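Local structure of FrnE protein (Deinococcus radiodurans, 5CO3) at residues Arg30-Ala35 and Pro192-Gly197; Phe39-Gln44 and Gln217-Gln222; Ile64-Gly69 and Gly83-Met88; Leu115-Ala120 and Ala173-Tyr178. The protein probably acts as a cytoplasmic disulfide oxidoreductase of the DsbA-like thioredoxin class, exchanging thiols and disulfides in other proteins. All blocks are in the same frame, centred on the assembly; numbering follows the deposited sequence.

Interaction 1: Arg30-Ala35 and Pro192-Gly197; sequences RRFESA and PFFVLG
Phe-32, on helix 23-38, and Phe-194, on strand 193-196, meet through their side chains alone, and the contact between Arg30-Ala35 and Pro192-Gly197 is wholly apolar. Its closest approach is from Phe-32 CB to Phe-194 CE2, 3.7 Å. The same CE2 corner also lies 4.0 Å from Phe-32 CG, which puts one corner of the strand's ring against the root of the helix's side chain.

As an aromatic pair the two rings lean against each other, their centroids 5.8 Å apart and their planes inclined by 32°. Phe-32 holds CG anti to its own backbone nitrogen (chi1 174°), which carries the ring past Phe-194 and on to Val-14 of strand 12-18. Phe-194 in turn touches Ile-16 and Val-202 on the strands flanking its own.

The charge of the neighbouring Arg-31 is turned elsewhere, into a salt bridge with Glu-95.

A helix laid on the central sheet through buried phenylalanines fits the thioredoxin fold. The CxxC motif of Cys-22 and Cys-25 spans the start of this helix, and cis Pro-192 precedes the strand, as in thioredoxin relatives.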
loop_
_atom_site.group_PDB
_atom_site.type_symbol
_atom_site.label_atom_id
_atom_site.label_comp_id
_atom_site.label_asym_id
_atom_site.label_seq_id
_atom_site.Cartn_x
_atom_site.Cartn_y
_atom_site.Cartn_z
ATOM N N ARG A 30 5.983 1.973 -6.456
ATOM C CA ARG A 30 6.732 2.580 -7.562
ATOM C C ARG A 30 6.367 1.943 -8.904
ATOM O O ARG A 30 6.176 2.642 -9.912
ATOM C CB ARG A 30 8.242 2.475 -7.327
ATOM C CG ARG A 30 8.776 3.454 -6.263
ATOM C CD ARG A 30 8.704 4.902 -6.759
ATOM N NE ARG A 30 8.751 5.832 -5.634
ATOM C CZ ARG A 30 9.863 6.396 -5.168
ATOM N NH1 ARG A 30 11.029 6.152 -5.743
ATOM N NH2 ARG A 30 9.808 7.210 -4.121
ATOM N N ARG A 31 6.261 0.619 -8.930
ATOM C CA ARG A 31 5.942 -0.061 -10.191
ATOM C C ARG A 31 4.539 0.284 -10.656
ATOM O O ARG A 31 4.316 0.464 -11.856
ATOM C CB ARG A 31 6.104 -1.576 -10.048
ATOM C CG ARG A 31 7.554 -1.973 -9.808
ATOM C CD ARG A 31 7.744 -3.459 -9.677
ATOM N NE ARG A 31 9.160 -3.783 -9.554
ATOM C CZ ARG A 31 9.635 -5.022 -9.478
ATOM N NH1 ARG A 31 8.806 -6.053 -9.513
ATOM N NH2 ARG A 31 10.938 -5.229 -9.370
ATOM N N PHE A 32 3.601 0.410 -9.717
ATOM C CA PHE A 32 2.257 0.839 -10.070
ATOM C C PHE A 32 2.270 2.281 -10.600
ATOM O O PHE A 32 1.568 2.610 -11.562
ATOM C CB PHE A 32 1.302 0.727 -8.876
ATOM C CG PHE A 32 -0.062 1.307 -9.158
ATOM C CD1 PHE A 32 -0.963 0.623 -9.957
ATOM C CD2 PHE A 32 -0.425 2.547 -8.654
ATOM C CE1 PHE A 32 -2.214 1.160 -10.244
ATOM C CE2 PHE A 32 -1.669 3.089 -8.934
ATOM C CZ PHE A 32 -2.568 2.394 -9.733
ATOM N N GLU A 33 3.074 3.135 -9.969
ATOM C CA GLU A 33 3.175 4.530 -10.395
ATOM C C GLU A 33 3.777 4.624 -11.807
ATOM O O GLU A 33 3.345 5.458 -12.613
ATOM C CB GLU A 33 3.977 5.339 -9.365
ATOM C CG GLU A 33 3.126 5.709 -8.155
ATOM C CD GLU A 33 3.926 6.176 -6.953
ATOM O OE1 GLU A 33 5.173 6.153 -7.002
ATOM O OE2 GLU A 33 3.288 6.559 -5.946
ATOM N N SER A 34 4.730 3.748 -12.128
ATOM C CA SER A 34 5.271 3.668 -13.495
ATOM C C SER A 34 4.180 3.267 -14.489
ATOM O O SER A 34 4.068 3.846 -15.581
ATOM C CB SER A 34 6.440 2.674 -13.563
ATOM O OG SER A 34 6.963 2.533 -14.884
ATOM N N ALA A 35 3.374 2.274 -14.123
ATOM C CA ALA A 35 2.297 1.804 -15.000
ATOM C C ALA A 35 1.276 2.912 -15.264
ATOM O O ALA A 35 0.807 3.106 -16.391
ATOM C CB ALA A 35 1.608 0.587 -14.382
ATOM N N PRO A 192 2.246 -6.412 -1.574
ATOM C CA PRO A 192 1.055 -5.656 -1.962
ATOM C C PRO A 192 0.061 -6.508 -2.735
ATOM O O PRO A 192 0.440 -7.484 -3.386
ATOM C CB PRO A 192 1.628 -4.549 -2.842
ATOM C CG PRO A 192 2.839 -5.146 -3.443
ATOM C CD PRO A 192 3.418 -6.029 -2.372
ATOM N N PHE A 193 -1.209 -6.150 -2.639
ATOM C CA PHE A 193 -2.235 -6.820 -3.414
ATOM C C PHE A 193 -3.103 -5.771 -4.092
ATOM O O PHE A 193 -3.657 -4.897 -3.430
ATOM C CB PHE A 193 -3.083 -7.744 -2.530
ATOM C CG PHE A 193 -3.900 -8.735 -3.307
ATOM C CD1 PHE A 193 -5.102 -8.363 -3.873
ATOM C CD2 PHE A 193 -3.456 -10.037 -3.479
ATOM C CE1 PHE A 193 -5.861 -9.275 -4.597
ATOM C CE2 PHE A 193 -4.202 -10.950 -4.198
ATOM C CZ PHE A 193 -5.407 -10.572 -4.754
ATOM N N PHE A 194 -3.220 -5.874 -5.416
ATOM C CA PHE A 194 -4.004 -4.927 -6.201
ATOM C C PHE A 194 -5.357 -5.487 -6.614
ATOM O O PHE A 194 -5.467 -6.637 -7.047
ATOM C CB PHE A 194 -3.248 -4.518 -7.468
ATOM C CG PHE A 194 -1.898 -3.928 -7.219
ATOM C CD1 PHE A 194 -0.800 -4.742 -6.978
ATOM C CD2 PHE A 194 -1.712 -2.558 -7.251
ATOM C CE1 PHE A 194 0.448 -4.206 -6.770
ATOM C CE2 PHE A 194 -0.467 -2.011 -7.048
ATOM C CZ PHE A 194 0.626 -2.839 -6.807
ATOM N N VAL A 195 -6.395 -4.670 -6.479
ATOM C CA VAL A 195 -7.703 -5.013 -7.009
ATOM C C VAL A 195 -8.113 -3.906 -7.969
ATOM O O VAL A 195 -8.147 -2.729 -7.596
ATOM C CB VAL A 195 -8.756 -5.186 -5.903
ATOM C CG1 VAL A 195 -10.119 -5.445 -6.516
ATOM C CG2 VAL A 195 -8.360 -6.321 -4.980
ATOM N N LEU A 196 -8.384 -4.279 -9.214
ATOM C CA LEU A 196 -8.729 -3.304 -10.233
ATOM C C LEU A 196 -10.180 -3.479 -10.696
ATOM O O LEU A 196 -10.627 -4.588 -11.025
ATOM C CB LEU A 196 -7.762 -3.408 -11.418
ATOM C CG LEU A 196 -6.278 -3.100 -11.188
ATOM C CD1 LEU A 196 -5.480 -4.331 -10.751
ATOM C CD2 LEU A 196 -5.674 -2.503 -12.446
ATOM N N GLY A 197 -10.931 -2.381 -10.678
ATOM C CA GLY A 197 -12.319 -2.397 -11.111
ATOM C C GLY A 197 -13.208 -3.314 -10.290
ATOM O O GLY A 197 -14.280 -3.728 -10.741
#

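Interaction 2: Phe39-Gln44 and Gln217-Gln222; sequences FPQRDQ and QVWAEQ
The indole of Trp-219 carries Gln-41 on one face. CG of the glutamine sits over the six-membered ring, 3.5 Å from its centroid and 16° off the normal, a CH-pi contact with CE2 as the nearest ring atom at 3.4 Å. A bend at chi2 (76°), about CB-CG, lays the glutamine's amide nearly flat along the indole, the planes 21° apart, with Gln-41 CD 3.9 Å from Trp-219 NE1. Phe-39 is met at its edge: Trp-219 CB lies near the plane of that ring, 4.0 Å from CZ. The backbone N of Gln-41 sits over one face of the same phenyl ring, so the turn folds back on its own aromatic group.

Phe-39 to Arg-42 form a type I beta turn, closed by Arg-42 N to Phe-39 O at 3.0 Å. It belongs to the connection leading from helix 23-38 into the edge strand 45-51 of the thioredoxin-type sheet, and Trp-219 reaches it from the C-terminal part of helix 208-222. Ile-12 of strand 12-18 touches both aromatic side chains.

The aliphatic part of Gln-44 completes the contact, its CG 3.7 Å from Trp-219 CZ3 and approaching the indole obliquely. The ring of His-223 also stacks with the tryptophan. Farther round the helix, Gln-217 NE2 donates to Glu-221 OE2 (3.2 Å), whose carboxylate also forms a salt bridge with Lys-199 and a hydrogen bond with Tyr-200.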
loop_
_atom_site.group_PDB
_atom_site.type_symbol
_atom_site.label_atom_id
_atom_site.label_comp_id
_atom_site.label_asym_id
_atom_site.label_seq_id
_atom_site.Cartn_x
_atom_site.Cartn_y
_atom_site.Cartn_z
ATOM N N PHE A 39 -0.158 4.998 -18.692
ATOM C CA PHE A 39 -1.561 4.726 -18.982
ATOM C C PHE A 39 -2.300 5.986 -19.434
ATOM O O PHE A 39 -2.457 6.935 -18.659
ATOM C CB PHE A 39 -2.222 4.122 -17.741
ATOM C CG PHE A 39 -3.672 3.787 -17.924
ATOM C CD1 PHE A 39 -4.091 2.985 -18.977
ATOM C CD2 PHE A 39 -4.620 4.253 -17.025
ATOM C CE1 PHE A 39 -5.426 2.664 -19.132
ATOM C CE2 PHE A 39 -5.957 3.938 -17.178
ATOM C CZ PHE A 39 -6.362 3.141 -18.237
ATOM N N PRO A 40 -2.750 6.006 -20.699
ATOM C CA PRO A 40 -3.331 7.224 -21.268
ATOM C C PRO A 40 -4.492 7.783 -20.455
ATOM O O PRO A 40 -4.621 9.001 -20.353
ATOM C CB PRO A 40 -3.804 6.770 -22.653
ATOM C CG PRO A 40 -2.906 5.656 -22.995
ATOM C CD PRO A 40 -2.630 4.935 -21.699
ATOM N N GLN A 41 -5.309 6.912 -19.872
ATOM C CA GLN A 41 -6.476 7.372 -19.124
ATOM C C GLN A 41 -6.192 7.472 -17.620
ATOM O O GLN A 41 -7.097 7.324 -16.804
ATOM C CB GLN A 41 -7.668 6.445 -19.379
ATOM C CG GLN A 41 -8.190 6.509 -20.820
ATOM C CD GLN A 41 -7.317 5.759 -21.816
ATOM O OE1 GLN A 41 -6.495 4.923 -21.438
ATOM N NE2 GLN A 41 -7.494 6.056 -23.096
ATOM N N ARG A 42 -4.940 7.763 -17.272
ATOM C CA ARG A 42 -4.503 7.801 -15.869
ATOM C C ARG A 42 -5.352 8.727 -14.992
ATOM O O ARG A 42 -5.511 8.474 -13.809
ATOM C CB ARG A 42 -3.035 8.229 -15.791
ATOM C CG ARG A 42 -2.788 9.680 -16.203
ATOM C CD ARG A 42 -1.304 10.008 -16.328
ATOM N NE ARG A 42 -0.669 9.293 -17.426
ATOM C CZ ARG A 42 -0.650 9.709 -18.693
ATOM N NH1 ARG A 42 -1.235 10.849 -19.042
ATOM N NH2 ARG A 42 -0.045 8.981 -19.617
ATOM N N ASP A 43 -5.906 9.782 -15.578
ATOM C CA ASP A 43 -6.718 10.742 -14.835
ATOM C C ASP A 43 -8.048 10.156 -14.389
ATOM O O ASP A 43 -8.699 10.693 -13.491
ATOM C CB ASP A 43 -6.972 11.995 -15.673
ATOM C CG ASP A 43 -5.726 12.831 -15.856
ATOM O OD1 ASP A 43 -4.733 12.589 -15.137
ATOM O OD2 ASP A 43 -5.742 13.741 -16.706
ATOM N N GLN A 44 -8.448 9.048 -15.005
ATOM C CA GLN A 44 -9.696 8.398 -14.624
ATOM C C GLN A 44 -9.504 7.376 -13.505
ATOM O O GLN A 44 -10.468 6.785 -13.027
ATOM C CB GLN A 44 -10.338 7.720 -15.833
ATOM C CG GLN A 44 -10.578 8.647 -17.008
ATOM C CD GLN A 44 -11.152 9.977 -16.584
ATOM O OE1 GLN A 44 -12.208 10.037 -15.952
ATOM N NE2 GLN A 44 -10.455 11.058 -16.924
ATOM N N GLN A 217 -6.856 -3.380 -19.763
ATOM C CA GLN A 217 -7.907 -4.366 -19.967
ATOM C C GLN A 217 -9.205 -3.869 -19.345
ATOM O O GLN A 217 -10.272 -3.975 -19.944
ATOM C CB GLN A 217 -7.518 -5.721 -19.373
ATOM C CG GLN A 217 -8.641 -6.750 -19.405
ATOM C CD GLN A 217 -8.182 -8.146 -19.022
ATOM O OE1 GLN A 217 -6.989 -8.455 -19.057
ATOM N NE2 GLN A 217 -9.131 -8.998 -18.656
ATOM N N VAL A 218 -9.110 -3.313 -18.143
ATOM C CA VAL A 218 -10.299 -2.832 -17.455
ATOM C C VAL A 218 -10.938 -1.675 -18.211
ATOM O O VAL A 218 -12.151 -1.666 -18.408
ATOM C CB VAL A 218 -9.984 -2.399 -16.014
ATOM C CG1 VAL A 218 -11.180 -1.686 -15.400
ATOM C CG2 VAL A 218 -9.597 -3.606 -15.190
ATOM N N TRP A 219 -10.131 -0.715 -18.658
ATOM C CA TRP A 219 -10.663 0.399 -19.452
ATOM C C TRP A 219 -11.371 -0.103 -20.711
ATOM O O TRP A 219 -12.460 0.365 -21.064
ATOM C CB TRP A 219 -9.553 1.377 -19.843
ATOM C CG TRP A 219 -10.068 2.543 -20.622
ATOM C CD1 TRP A 219 -10.102 2.671 -21.982
ATOM C CD2 TRP A 219 -10.645 3.742 -20.093
ATOM N NE1 TRP A 219 -10.656 3.876 -22.329
ATOM C CE2 TRP A 219 -11.004 4.551 -21.189
ATOM C CE3 TRP A 219 -10.891 4.211 -18.799
ATOM C CZ2 TRP A 219 -11.591 5.803 -21.034
ATOM C CZ3 TRP A 219 -11.476 5.454 -18.643
ATOM C CH2 TRP A 219 -11.817 6.238 -19.755
ATOM N N ALA A 220 -10.742 -1.061 -21.380
ATOM C CA ALA A 220 -11.288 -1.630 -22.604
ATOM C C ALA A 220 -12.654 -2.254 -22.351
ATOM O O ALA A 220 -13.583 -2.078 -23.140
ATOM C CB ALA A 220 -10.337 -2.656 -23.173
ATOM N N GLU A 221 -12.776 -2.974 -21.241
ATOM C CA GLU A 221 -14.030 -3.640 -20.913
ATOM C C GLU A 221 -15.130 -2.640 -20.569
ATOM O O GLU A 221 -16.309 -2.903 -20.794
ATOM C CB GLU A 221 -13.828 -4.619 -19.764
ATOM C CG GLU A 221 -12.949 -5.792 -20.137
ATOM C CD GLU A 221 -12.841 -6.811 -19.026
ATOM O OE1 GLU A 221 -13.636 -6.736 -18.065
ATOM O OE2 GLU A 221 -11.961 -7.690 -19.115
ATOM N N GLN A 222 -14.742 -1.488 -20.038
ATOM C CA GLN A 222 -15.718 -0.475 -19.668
ATOM C C GLN A 222 -16.050 0.431 -20.847
ATOM O O GLN A 222 -17.021 1.190 -20.806
ATOM C CB GLN A 222 -15.201 0.339 -18.481
ATOM C CG GLN A 222 -14.937 -0.523 -17.260
ATOM C CD GLN A 222 -14.611 0.287 -16.026
ATOM O OE1 GLN A 222 -14.429 1.503 -16.097
ATOM N NE2 GLN A 222 -14.542 -0.385 -14.880
#

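Interaction 3: Ile64-Gly69 and Gly83-Met88; sequences IAMRDG and GSLDHM
Leu-85 of helix 78-93 reaches across to the first turn of helix 66-74 and divides its two methyls between Met-66 and Arg-67. These van der Waals contacts carry nearly all of the meeting between Ile64-Gly69 and Gly83-Met88. CD2 takes the methionine: it lies 3.7 Å from Met-66 CE and 3.9 Å from SD, so the end of the thioether chain passes obliquely beside it. Met-66 is extended throughout, with CG anti to the backbone nitrogen (chi1 -179°), and this stretches the sulfur and terminal methyl toward the neighbouring helix. Leu-85 CD1 takes the arginine at its base, 3.7 Å from both CA and CB of Arg-67.

The two consecutive helices belong to the helical part of the DsbA-like thioredoxin domain. Phe-101 touches Met-66 and Leu-85 alike, and Pro-23, within the CxxC, touches Met-66.

Polar bonding within Ile64-Gly69 does not reach across. Ala-65 occupies the N-cap position, and its O receives the backbone N of Gly-69 at 3.0 Å. Arg-67 bends back at chi3 and forms a salt bridge with Asp-68, NE to OD1 3.1 Å; as a hydrogen bond it is weak, with an angle of 131° at the hydrogen.

An alanine at Leu-85 would lose both methyl branches and would probably open a gap between the helices beside Met-66 CE and the base of Arg-67, with the methionine's methyl less firmly held. With only apolar groups meeting, this contact depends on close fit and burial rather than on directed bonds.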
loop_
_atom_site.group_PDB
_atom_site.type_symbol
_atom_site.label_atom_id
_atom_site.label_comp_id
_atom_site.label_asym_id
_atom_site.label_seq_id
_atom_site.Cartn_x
_atom_site.Cartn_y
_atom_site.Cartn_z
ATOM N N ILE A 64 15.121 -6.031 17.851
ATOM C CA ILE A 64 16.133 -6.786 17.117
ATOM C C ILE A 64 16.339 -6.261 15.697
ATOM O O ILE A 64 15.498 -5.537 15.154
ATOM C CB ILE A 64 15.783 -8.292 17.075
ATOM C CG1 ILE A 64 14.541 -8.552 16.212
ATOM C CG2 ILE A 64 15.565 -8.827 18.494
ATOM C CD1 ILE A 64 14.066 -10.001 16.295
ATOM N N ALA A 65 17.481 -6.612 15.110
ATOM C CA ALA A 65 17.794 -6.193 13.749
ATOM C C ALA A 65 16.810 -6.833 12.785
ATOM O O ALA A 65 16.396 -7.973 12.989
ATOM C CB ALA A 65 19.213 -6.581 13.395
ATOM N N MET A 66 16.436 -6.098 11.736
ATOM C CA MET A 66 15.550 -6.627 10.701
ATOM C C MET A 66 16.027 -7.987 10.175
ATOM O O MET A 66 15.216 -8.912 10.010
ATOM C CB MET A 66 15.431 -5.647 9.545
ATOM C CG MET A 66 14.506 -6.149 8.473
ATOM S SD MET A 66 14.275 -4.929 7.226
ATOM C CE MET A 66 13.064 -5.770 6.184
ATOM N N ARG A 67 17.331 -8.104 9.925
ATOM C CA ARG A 67 17.879 -9.376 9.441
ATOM C C ARG A 67 17.526 -10.534 10.361
ATOM O O ARG A 67 17.145 -11.610 9.902
ATOM C CB ARG A 67 19.396 -9.334 9.292
ATOM C CG ARG A 67 19.974 -10.672 8.802
ATOM C CD ARG A 67 21.369 -10.900 9.308
ATOM N NE ARG A 67 21.505 -10.362 10.653
ATOM C CZ ARG A 67 22.645 -9.928 11.175
ATOM N NH1 ARG A 67 23.763 -9.989 10.467
ATOM N NH2 ARG A 67 22.666 -9.433 12.405
ATOM N N ASP A 68 17.650 -10.317 11.667
ATOM C CA ASP A 68 17.371 -11.377 12.624
ATOM C C ASP A 68 15.883 -11.683 12.739
ATOM O O ASP A 68 15.507 -12.834 12.952
ATOM C CB ASP A 68 17.941 -11.015 13.995
ATOM C CG ASP A 68 19.450 -10.985 13.993
ATOM O OD1 ASP A 68 20.040 -11.586 13.071
ATOM O OD2 ASP A 68 20.047 -10.388 14.905
ATOM N N GLY A 69 15.043 -10.664 12.605
ATOM C CA GLY A 69 13.607 -10.866 12.626
ATOM C C GLY A 69 13.154 -11.661 11.418
ATOM O O GLY A 69 12.288 -12.533 11.512
ATOM N N GLY A 83 20.859 -12.105 2.535
ATOM C CA GLY A 83 20.782 -12.180 1.090
ATOM C C GLY A 83 19.434 -11.706 0.602
ATOM O O GLY A 83 19.336 -11.065 -0.450
ATOM N N SER A 84 18.386 -12.023 1.355
ATOM C CA SER A 84 17.052 -11.537 1.018
ATOM C C SER A 84 16.974 -10.019 1.147
ATOM O O SER A 84 16.406 -9.340 0.282
ATOM C CB SER A 84 15.999 -12.202 1.901
ATOM O OG SER A 84 14.716 -11.660 1.640
ATOM N N LEU A 85 17.532 -9.489 2.238
ATOM C CA LEU A 85 17.608 -8.045 2.433
ATOM C C LEU A 85 18.372 -7.391 1.280
ATOM O O LEU A 85 17.941 -6.378 0.746
ATOM C CB LEU A 85 18.272 -7.703 3.770
ATOM C CG LEU A 85 17.463 -8.035 5.029
ATOM C CD1 LEU A 85 18.175 -7.513 6.274
ATOM C CD2 LEU A 85 16.047 -7.480 4.945
ATOM N N ASP A 86 19.511 -7.970 0.915
ATOM C CA ASP A 86 20.306 -7.425 -0.179
ATOM C C ASP A 86 19.519 -7.419 -1.484
ATOM O O ASP A 86 19.540 -6.425 -2.219
ATOM C CB ASP A 86 21.605 -8.212 -0.348
ATOM C CG ASP A 86 22.545 -8.042 0.830
ATOM O OD1 ASP A 86 22.349 -7.089 1.617
ATOM O OD2 ASP A 86 23.480 -8.858 0.960
ATOM N N HIS A 87 18.820 -8.519 -1.767
ATOM C CA HIS A 87 17.972 -8.594 -2.962
ATOM C C HIS A 87 16.947 -7.474 -2.985
ATOM O O HIS A 87 16.808 -6.767 -3.991
ATOM C CB HIS A 87 17.249 -9.936 -3.036
ATOM C CG HIS A 87 16.342 -10.069 -4.222
ATOM N ND1 HIS A 87 15.108 -10.680 -4.150
ATOM C CD2 HIS A 87 16.492 -9.674 -5.510
ATOM C CE1 HIS A 87 14.536 -10.651 -5.342
ATOM N NE2 HIS A 87 15.357 -10.050 -6.184
ATOM N N MET A 88 16.217 -7.310 -1.887
ATOM C CA MET A 88 15.184 -6.280 -1.850
ATOM C C MET A 88 15.803 -4.887 -1.982
ATOM O O MET A 88 15.233 -4.007 -2.631
ATOM C CB MET A 88 14.352 -6.384 -0.552
ATOM C CG MET A 88 13.428 -7.603 -0.514
ATOM S SD MET A 88 12.327 -7.658 0.913
ATOM C CE MET A 88 13.503 -7.943 2.239
#

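Interaction 4: Leu115-Ala120 and Ala173-Tyr178; sequences LIHYAA and AQAVRY
His-117 and Ala-175 mark the closest backbone approach of two helical segments, Leu115-Ala120 on helix 110-121 and Ala173-Tyr178 on helix 173-186, with their CA atoms 7.6 Å apart. Both helices belong to the DsbA-like thioredoxin domain, where a helical portion accompanies the thioredoxin-type sheet; the second segment is the opening stretch of its helix, which later leads toward strand 193-196.

One imidazole carries the contact from the side of helix 110-121. With CG anti to the carbonyl carbon (chi1 -81°), His-117 points toward the facing helix, and its ring settles against the backbone and two small side chains. The backbone N of Val-176 lies over one face, 4.0 Å above the plane and toward the rim. Ala-175 CB comes in obliquely, 3.5 Å from His-117 ND1, and CE1 is 3.6 Å from the carbonyl oxygen of Ala-175.

The ring's other nitrogen has polar partners outside the two segments: NE2 is hydrogen-bonded to Ser-51 and more weakly to Asp-179, which probably fixes the rotation of the imidazole. A leucine in place of His-117 would probably leave the Ser-51 hydroxyl without this mate and lose the flat surface laid against Val-176. A bound glycerol, probably from the crystallisation liquor, lies about 3 Å from the histidine side chain. On the valine, CG2 is the touching branch, 3.5 Å from His-117 CD2.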
loop_
_atom_site.group_PDB
_atom_site.type_symbol
_atom_site.label_atom_id
_atom_site.label_comp_id
_atom_site.label_asym_id
_atom_site.label_seq_id
_atom_site.Cartn_x
_atom_site.Cartn_y
_atom_site.Cartn_z
ATOM N N LEU A 115 -3.051 6.596 10.847
ATOM C CA LEU A 115 -2.657 7.910 10.342
ATOM C C LEU A 115 -2.962 8.029 8.849
ATOM O O LEU A 115 -3.387 9.082 8.364
ATOM C CB LEU A 115 -1.174 8.161 10.598
ATOM C CG LEU A 115 -0.657 9.510 10.092
ATOM C CD1 LEU A 115 -1.509 10.655 10.621
ATOM C CD2 LEU A 115 0.812 9.700 10.470
ATOM N N ILE A 116 -2.758 6.945 8.119
ATOM C CA ILE A 116 -3.059 6.994 6.697
ATOM C C ILE A 116 -4.566 7.195 6.482
ATOM O O ILE A 116 -4.988 7.987 5.633
ATOM C CB ILE A 116 -2.580 5.739 5.981
ATOM C CG1 ILE A 116 -1.058 5.677 6.015
ATOM C CG2 ILE A 116 -2.977 5.825 4.510
ATOM C CD1 ILE A 116 -0.460 4.329 5.648
ATOM N N HIS A 117 -5.378 6.501 7.270
ATOM C CA HIS A 117 -6.820 6.718 7.244
ATOM C C HIS A 117 -7.193 8.172 7.545
ATOM O O HIS A 117 -8.034 8.749 6.848
ATOM C CB HIS A 117 -7.510 5.775 8.221
ATOM C CG HIS A 117 -7.713 4.399 7.676
ATOM N ND1 HIS A 117 -8.929 3.961 7.198
ATOM C CD2 HIS A 117 -6.852 3.367 7.517
ATOM C CE1 HIS A 117 -8.811 2.713 6.779
ATOM N NE2 HIS A 117 -7.559 2.330 6.958
ATOM N N TYR A 118 -6.557 8.770 8.553
ATOM C CA TYR A 118 -6.792 10.184 8.864
ATOM C C TYR A 118 -6.434 11.063 7.662
ATOM O O TYR A 118 -7.212 11.932 7.250
ATOM C CB TYR A 118 -5.985 10.634 10.102
ATOM C CG TYR A 118 -6.075 12.133 10.310
ATOM C CD1 TYR A 118 -7.177 12.705 10.936
ATOM C CD2 TYR A 118 -5.074 12.979 9.843
ATOM C CE1 TYR A 118 -7.276 14.081 11.100
ATOM C CE2 TYR A 118 -5.161 14.353 10.004
ATOM C CZ TYR A 118 -6.262 14.899 10.632
ATOM O OH TYR A 118 -6.361 16.268 10.793
ATOM N N ALA A 119 -5.252 10.823 7.100
ATOM C CA ALA A 119 -4.768 11.585 5.958
ATOM C C ALA A 119 -5.699 11.459 4.765
ATOM O O ALA A 119 -5.932 12.436 4.056
ATOM C CB ALA A 119 -3.371 11.135 5.576
ATOM N N ALA A 120 -6.234 10.262 4.543
ATOM C CA ALA A 120 -7.078 10.042 3.365
ATOM C C ALA A 120 -8.402 10.811 3.458
ATOM O O ALA A 120 -9.034 11.086 2.443
ATOM C CB ALA A 120 -7.340 8.554 3.166
ATOM N N ALA A 173 -9.024 3.358 14.387
ATOM C CA ALA A 173 -8.647 1.995 14.736
ATOM C C ALA A 173 -9.604 0.987 14.101
ATOM O O ALA A 173 -9.175 -0.030 13.553
ATOM C CB ALA A 173 -8.616 1.821 16.261
ATOM N N GLN A 174 -10.900 1.269 14.159
ATOM C CA GLN A 174 -11.873 0.334 13.606
ATOM C C GLN A 174 -11.805 0.274 12.081
ATOM O O GLN A 174 -11.923 -0.802 11.487
ATOM C CB GLN A 174 -13.291 0.694 14.049
ATOM C CG GLN A 174 -14.220 -0.502 13.995
ATOM C CD GLN A 174 -13.639 -1.704 14.734
ATOM O OE1 GLN A 174 -13.145 -1.579 15.858
ATOM N NE2 GLN A 174 -13.680 -2.867 14.098
ATOM N N ALA A 175 -11.616 1.426 11.451
ATOM C CA ALA A 175 -11.499 1.470 9.997
ATOM C C ALA A 175 -10.331 0.594 9.527
ATOM O O ALA A 175 -10.410 -0.053 8.487
ATOM C CB ALA A 175 -11.329 2.904 9.515
ATOM N N VAL A 176 -9.259 0.557 10.310
ATOM C CA VAL A 176 -8.087 -0.240 9.943
ATOM C C VAL A 176 -8.414 -1.733 10.056
ATOM O O VAL A 176 -8.081 -2.518 9.170
ATOM C CB VAL A 176 -6.853 0.120 10.827
ATOM C CG1 VAL A 176 -5.733 -0.914 10.674
ATOM C CG2 VAL A 176 -6.344 1.519 10.477
ATOM N N ARG A 177 -9.081 -2.115 11.145
ATOM C CA ARG A 177 -9.450 -3.510 11.361
ATOM C C ARG A 177 -10.418 -4.000 10.285
ATOM O O ARG A 177 -10.368 -5.163 9.879
ATOM C CB ARG A 177 -10.064 -3.697 12.754
ATOM C CG ARG A 177 -9.071 -3.485 13.882
ATOM C CD ARG A 177 -7.990 -4.550 13.881
ATOM N NE ARG A 177 -7.097 -4.387 15.024
ATOM C CZ ARG A 177 -5.768 -4.399 14.957
ATOM N NH1 ARG A 177 -5.151 -4.575 13.794
ATOM N NH2 ARG A 177 -5.057 -4.236 16.062
ATOM N N TYR A 178 -11.286 -3.109 9.812
ATOM C CA TYR A 178 -12.246 -3.477 8.779
ATOM C C TYR A 178 -11.525 -3.741 7.464
ATOM O O TYR A 178 -11.858 -4.678 6.740
ATOM C CB TYR A 178 -13.308 -2.389 8.607
ATOM C CG TYR A 178 -14.373 -2.422 9.689
ATOM C CD1 TYR A 178 -14.402 -3.445 10.633
ATOM C CD2 TYR A 178 -15.354 -1.440 9.759
ATOM C CE1 TYR A 178 -15.372 -3.483 11.616
ATOM C CE2 TYR A 178 -16.331 -1.472 10.743
ATOM C CZ TYR A 178 -16.331 -2.496 11.669
ATOM O OH TYR A 178 -17.293 -2.535 12.654
#

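Interactions 1 and 2 adjoin in the sheet-bearing part of the fold: their centres are 13 Å apart, and Leu-196 CB meets Val-218 CG2 at 4.2 Å. Their segments alternate along the chain, so they cross, whereas interactions 3 and 4 are both nested inside the loop that interaction 1 closes. Interaction 3 lies far from interaction 2, with 38 Å between centres on opposite sides of the chain's centre. Interactions 3 and 4 follow in series, their nearest atoms about 17 Å apart. The probable redox pair, Cys-22 and Cys-25, relates to two contacts: Phe-194 of interaction 1 lies near it without touching, and Met-66 and Met-88 touch Pro-23 between the cysteines.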